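Local coordinates for lambda phage protein with carbohydrate-binding module (PDB 2A5Z) that is of unknown function but binds magnesium ions and, with a jelly-roll fold and a carbohydrate-binding module, may recognise sugars, at residues Ser102-Met107 with Gly139-Gly144; Glu117-Val122 with Glu250-Val255. One frame throughout, in Å; residues are numbered along the deposited sequence.

Contact 1: Ser102-Met107 with Gly139-Gly144; sequences SFLAGM and GSTSIG
Leu104 and Thr141 meet tip to tip where strand 102-107 of the jelly roll passes the short strand 140-142 and the turn after it. Strand 102-107 pairs with strands 68-73 and 230-234, whereas 140-142, which follows a corner in the chain at Gly139, pairs with 226-228 and 150-151. The two are not paired with each other, so the contact depends on side chains that reach beyond their immediate neighbours. Leu104 has the largest part. Its CG stands anti to the backbone N (chi1 -166°) and CD1 continues the chain outward, which carries that methyl to within 3.9 Å of Thr141 CG2. The same CD1 lies alongside Ile143, 4.2 Å from its CG1. Its other branch, CD2, stays over its own strand, 3.7 Å from the CA of Gly106.

Thr141 can offer a methyl to Leu104 because its hydroxyl is turned elsewhere: OG1 donates to Ser142 O at 3.0 Å, within its own segment. The side chains of His227 and Lys231, from neighbouring strands, also pack on Leu104, while His58 of a second subunit packs on Ile143.

The polar half of the contact joins Ser102 to Gly144, which follows the strand in a turn. The serine hydroxyl is also hydrogen-bonded to Thr73 OG1, a second bond that fixes its position. Lys231 NZ donates to the carbonyl oxygens of both Ser142 and Gly144, so the lysine ties down the turn that Ser102 touches and probably polarises both carbonyls. Between the segments, Ser102 OG donates to Gly144 O at 2.9 Å, approaching from above the carbonyl plane, 53° out of it.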
loop_
_atom_site.group_PDB
_atom_site.type_symbol
_atom_site.label_atom_id
_atom_site.label_comp_id
_atom_site.label_asym_id
_atom_site.label_seq_id
_atom_site.Cartn_x
_atom_site.Cartn_y
_atom_site.Cartn_z
ATOM N N SER C 102 -19.895 9.823 -6.493
ATOM C CA SER C 102 -19.117 10.390 -5.398
ATOM C C SER C 102 -17.695 9.843 -5.331
ATOM O O SER C 102 -17.400 8.774 -5.870
ATOM C CB SER C 102 -19.819 10.140 -4.059
ATOM O OG SER C 102 -19.891 8.753 -3.757
ATOM N N PHE C 103 -16.823 10.601 -4.674
ATOM C CA PHE C 103 -15.529 10.084 -4.264
ATOM C C PHE C 103 -15.412 10.195 -2.754
ATOM O O PHE C 103 -15.747 11.227 -2.163
ATOM C CB PHE C 103 -14.369 10.800 -4.959
ATOM C CG PHE C 103 -13.015 10.347 -4.478
ATOM C CD1 PHE C 103 -12.473 9.145 -4.920
ATOM C CD2 PHE C 103 -12.295 11.115 -3.562
ATOM C CE1 PHE C 103 -11.217 8.716 -4.461
ATOM C CE2 PHE C 103 -11.042 10.698 -3.100
ATOM C CZ PHE C 103 -10.505 9.502 -3.549
ATOM N N LEU C 104 -14.940 9.123 -2.136
ATOM C CA LEU C 104 -14.840 9.061 -0.686
ATOM C C LEU C 104 -13.438 8.630 -0.279
ATOM O O LEU C 104 -12.968 7.575 -0.700
ATOM C CB LEU C 104 -15.898 8.089 -0.128
ATOM C CG LEU C 104 -16.216 8.103 1.374
ATOM C CD1 LEU C 104 -17.601 7.500 1.672
ATOM C CD2 LEU C 104 -15.139 7.381 2.153
ATOM N N ALA C 105 -12.769 9.453 0.528
ATOM C CA ALA C 105 -11.531 9.053 1.180
ATOM C C ALA C 105 -11.815 8.890 2.665
ATOM O O ALA C 105 -12.045 9.870 3.380
ATOM C CB ALA C 105 -10.405 10.087 0.926
ATOM N N GLY C 106 -11.841 7.646 3.132
ATOM C CA GLY C 106 -12.262 7.392 4.497
ATOM C C GLY C 106 -11.855 6.063 5.088
ATOM O O GLY C 106 -11.161 5.261 4.445
HETATM N N MSE C 107 -12.279 5.860 6.335
HETATM C CA MSE C 107 -12.046 4.615 7.089
HETATM C C MSE C 107 -13.351 4.135 7.742
HETATM O O MSE C 107 -14.330 4.893 7.832
HETATM C CB MSE C 107 -10.930 4.806 8.139
HETATM C CG MSE C 107 -9.507 5.028 7.540
HETATM SE SE MSE C 107 -8.136 4.974 8.719
HETATM C CE MSE C 107 -8.046 3.199 8.996
ATOM N N GLY C 139 -16.566 14.203 7.818
ATOM C CA GLY C 139 -17.185 13.546 8.958
ATOM C C GLY C 139 -17.673 12.165 8.567
ATOM O O GLY C 139 -17.096 11.533 7.682
ATOM N N SER C 140 -18.733 11.700 9.229
ATOM C CA SER C 140 -19.329 10.403 8.932
ATOM C C SER C 140 -20.362 10.531 7.823
ATOM O O SER C 140 -20.961 11.595 7.632
ATOM C CB SER C 140 -19.960 9.790 10.180
ATOM O OG SER C 140 -21.003 10.604 10.690
ATOM N N THR C 141 -20.567 9.445 7.088
ATOM C CA THR C 141 -21.437 9.475 5.917
ATOM C C THR C 141 -21.830 8.077 5.453
ATOM O O THR C 141 -21.087 7.107 5.650
ATOM C CB THR C 141 -20.794 10.286 4.738
ATOM O OG1 THR C 141 -21.701 10.337 3.628
ATOM C CG2 THR C 141 -19.461 9.685 4.289
ATOM N N SER C 142 -23.021 7.975 4.863
ATOM C CA SER C 142 -23.378 6.798 4.090
ATOM C C SER C 142 -22.313 6.644 3.013
ATOM O O SER C 142 -21.835 7.633 2.448
ATOM C CB SER C 142 -24.738 6.978 3.396
ATOM O OG SER C 142 -25.686 7.590 4.243
ATOM N N ILE C 143 -21.954 5.398 2.737
ATOM C CA ILE C 143 -21.008 5.066 1.681
ATOM C C ILE C 143 -21.633 5.213 0.276
ATOM O O ILE C 143 -22.861 5.222 0.121
ATOM C CB ILE C 143 -20.457 3.623 1.916
ATOM C CG1 ILE C 143 -18.970 3.531 1.579
ATOM C CG2 ILE C 143 -21.324 2.547 1.229
ATOM C CD1 ILE C 143 -18.260 2.352 2.249
ATOM N N GLY C 144 -20.774 5.360 -0.732
ATOM C CA GLY C 144 -21.169 5.231 -2.133
ATOM C C GLY C 144 -22.211 6.203 -2.649
ATOM O O GLY C 144 -22.077 7.417 -2.478
#

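Contact 2: Glu117-Val122 with Glu250-Val255; sequences ELEVTV and EFKAKV
Lys252 runs alongside Glu119, both side chains pointing the same way from a hydrogen-bonded antiparallel pair. From its CB the chain turns so that CG lies between the backbone N and the carbonyl carbon (chi1 42°), which packs CG 3.9 Å from Glu119 CB. CD continues the extended chain, and CE then comes to 3.3 Å from Glu119 OE2. NZ makes only a long salt bridge to that same OE2, at 3.8 Å, and a similarly long one to Glu250 OE2. A water completes the link, accepting from Lys252 NZ at 2.8 Å and donating to Glu119 OE2. Glu250 has its other oxygen, OE1, bonded to Tyr50 OH.

Beneath this charged face lies one of the antiparallel sheets of the jelly roll, with strand 245-254 seated between strands 48-53 and 119-125. Glu119 N donates to Lys252 O at 2.8 Å, and the reciprocal bond from Lys252 N is nearly straight, 165° at the hydrogen. On the opposite face Val120 CG1 sits over one face of the Phe251 ring, offset toward its rim, while Val120 CG2 comes closer, 3.7 Å from Phe251 CD1. Leu118 CD1, from the preceding loop, meets the ring edge in plane, 3.9 Å from Phe251 CD1.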
loop_
_atom_site.group_PDB
_atom_site.type_symbol
_atom_site.label_atom_id
_atom_site.label_comp_id
_atom_site.label_asym_id
_atom_site.label_seq_id
_atom_site.Cartn_x
_atom_site.Cartn_y
_atom_site.Cartn_z
ATOM N N GLU C 117 -11.479 9.044 20.325
ATOM C CA GLU C 117 -11.372 10.492 20.073
ATOM C C GLU C 117 -10.654 10.772 18.756
ATOM O O GLU C 117 -9.732 11.593 18.685
ATOM C CB GLU C 117 -10.667 11.209 21.222
ATOM C CG GLU C 117 -11.329 11.022 22.569
ATOM C CD GLU C 117 -10.671 11.849 23.659
ATOM O OE1 GLU C 117 -10.059 11.261 24.575
ATOM O OE2 GLU C 117 -10.761 13.087 23.597
ATOM N N LEU C 118 -11.094 10.069 17.718
ATOM C CA LEU C 118 -10.568 10.218 16.371
ATOM C C LEU C 118 -10.557 11.681 15.936
ATOM O O LEU C 118 -11.518 12.432 16.166
ATOM C CB LEU C 118 -11.391 9.371 15.388
ATOM C CG LEU C 118 -11.121 9.500 13.883
ATOM C CD1 LEU C 118 -9.830 8.805 13.483
ATOM C CD2 LEU C 118 -12.280 8.945 13.062
ATOM N N GLU C 119 -9.450 12.066 15.318
ATOM C CA GLU C 119 -9.291 13.373 14.715
ATOM C C GLU C 119 -9.022 13.185 13.228
ATOM O O GLU C 119 -8.127 12.434 12.842
ATOM C CB GLU C 119 -8.112 14.081 15.375
ATOM C CG GLU C 119 -8.108 15.569 15.231
ATOM C CD GLU C 119 -7.088 16.207 16.140
ATOM O OE1 GLU C 119 -7.166 15.999 17.373
ATOM O OE2 GLU C 119 -6.192 16.902 15.618
ATOM N N VAL C 120 -9.816 13.842 12.394
ATOM C CA VAL C 120 -9.628 13.775 10.948
ATOM C C VAL C 120 -9.363 15.181 10.412
ATOM O O VAL C 120 -10.136 16.103 10.676
ATOM C CB VAL C 120 -10.853 13.150 10.226
ATOM C CG1 VAL C 120 -10.628 13.103 8.693
ATOM C CG2 VAL C 120 -11.162 11.761 10.775
ATOM N N THR C 121 -8.257 15.344 9.688
ATOM C CA THR C 121 -7.906 16.625 9.095
ATOM C C THR C 121 -7.861 16.504 7.573
ATOM O O THR C 121 -7.265 15.568 7.050
ATOM C CB THR C 121 -6.565 17.154 9.637
ATOM O OG1 THR C 121 -6.582 17.111 11.075
ATOM C CG2 THR C 121 -6.329 18.594 9.188
ATOM N N VAL C 122 -8.503 17.451 6.881
ATOM C CA VAL C 122 -8.621 17.433 5.420
ATOM C C VAL C 122 -8.207 18.782 4.820
ATOM O O VAL C 122 -8.718 19.834 5.221
ATOM C CB VAL C 122 -10.076 17.120 4.944
ATOM C CG1 VAL C 122 -10.149 17.112 3.412
ATOM C CG2 VAL C 122 -10.559 15.785 5.478
ATOM N N GLU C 250 -5.723 13.201 6.945
ATOM C CA GLU C 250 -4.993 12.602 8.064
ATOM C C GLU C 250 -5.977 12.036 9.090
ATOM O O GLU C 250 -6.964 12.687 9.420
ATOM C CB GLU C 250 -4.079 13.650 8.712
ATOM C CG GLU C 250 -3.412 13.201 10.006
ATOM C CD GLU C 250 -2.782 14.363 10.778
ATOM O OE1 GLU C 250 -1.549 14.551 10.686
ATOM O OE2 GLU C 250 -3.526 15.093 11.469
ATOM N N PHE C 251 -5.700 10.823 9.574
ATOM C CA PHE C 251 -6.465 10.173 10.649
ATOM C C PHE C 251 -5.563 9.949 11.863
ATOM O O PHE C 251 -4.474 9.379 11.726
ATOM C CB PHE C 251 -6.992 8.802 10.196
ATOM C CG PHE C 251 -8.103 8.872 9.187
ATOM C CD1 PHE C 251 -9.421 8.713 9.581
ATOM C CD2 PHE C 251 -7.828 9.082 7.840
ATOM C CE1 PHE C 251 -10.461 8.770 8.643
ATOM C CE2 PHE C 251 -8.856 9.149 6.890
ATOM C CZ PHE C 251 -10.172 8.999 7.296
ATOM N N LYS C 252 -6.012 10.377 13.041
ATOM C CA LYS C 252 -5.339 10.005 14.300
ATOM C C LYS C 252 -6.289 9.721 15.458
ATOM O O LYS C 252 -7.245 10.464 15.687
ATOM C CB LYS C 252 -4.260 11.013 14.722
ATOM C CG LYS C 252 -4.607 12.457 14.571
ATOM C CD LYS C 252 -3.378 13.330 14.893
ATOM C CE LYS C 252 -3.735 14.801 14.801
ATOM N NZ LYS C 252 -2.632 15.715 15.257
ATOM N N ALA C 253 -5.999 8.646 16.185
ATOM C CA ALA C 253 -6.873 8.165 17.251
ATOM C C ALA C 253 -6.085 7.451 18.343
ATOM O O ALA C 253 -4.941 7.041 18.126
ATOM C CB ALA C 253 -7.916 7.232 16.674
ATOM N N LYS C 254 -6.704 7.304 19.513
ATOM C CA LYS C 254 -6.159 6.472 20.578
ATOM C C LYS C 254 -6.843 5.113 20.510
ATOM O O LYS C 254 -8.066 5.046 20.412
ATOM C CB LYS C 254 -6.405 7.121 21.942
ATOM C CG LYS C 254 -5.685 8.449 22.128
ATOM C CD LYS C 254 -5.712 8.921 23.585
ATOM C CE LYS C 254 -6.639 10.127 23.797
ATOM N NZ LYS C 254 -6.402 10.713 25.160
ATOM N N VAL C 255 -6.064 4.031 20.542
ATOM C CA VAL C 255 -6.634 2.684 20.419
ATOM C C VAL C 255 -6.146 1.752 21.521
ATOM O O VAL C 255 -5.123 2.000 22.138
ATOM C CB VAL C 255 -6.353 2.031 19.028
ATOM C CG1 VAL C 255 -7.011 2.838 17.886
ATOM C CG2 VAL C 255 -4.853 1.839 18.793
HETATM O O HOH W 1 -6.805 11.750 18.764
HETATM O O HOH W 2 -6.029 14.722 12.073
HETATM O O HOH W 3 -4.011 18.100 14.759
HETATM O O HOH W 4 -4.200 17.727 11.960
#

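From the N terminus the four segments come in the order 102-107, 117-122, 139-144 and 250-255, so the two contacts cross instead of nesting. Contact 1 closes a loop of 31 residues, inside which the first strand of contact 2 already lies. Contact 2 then spans 127 residues and brings the last strand of the chain back beside 119-125. Contact 1 ties the sheet containing 102-107 to the short strand beyond the corner at Gly139, contact 2 lies within the six-stranded sheet, and their centres are 15 Å apart. The two contacts touch where Phe251 CZ packs 3.8 Å from Gly106 CA, so the aromatic ring of one rests against the strand of the other.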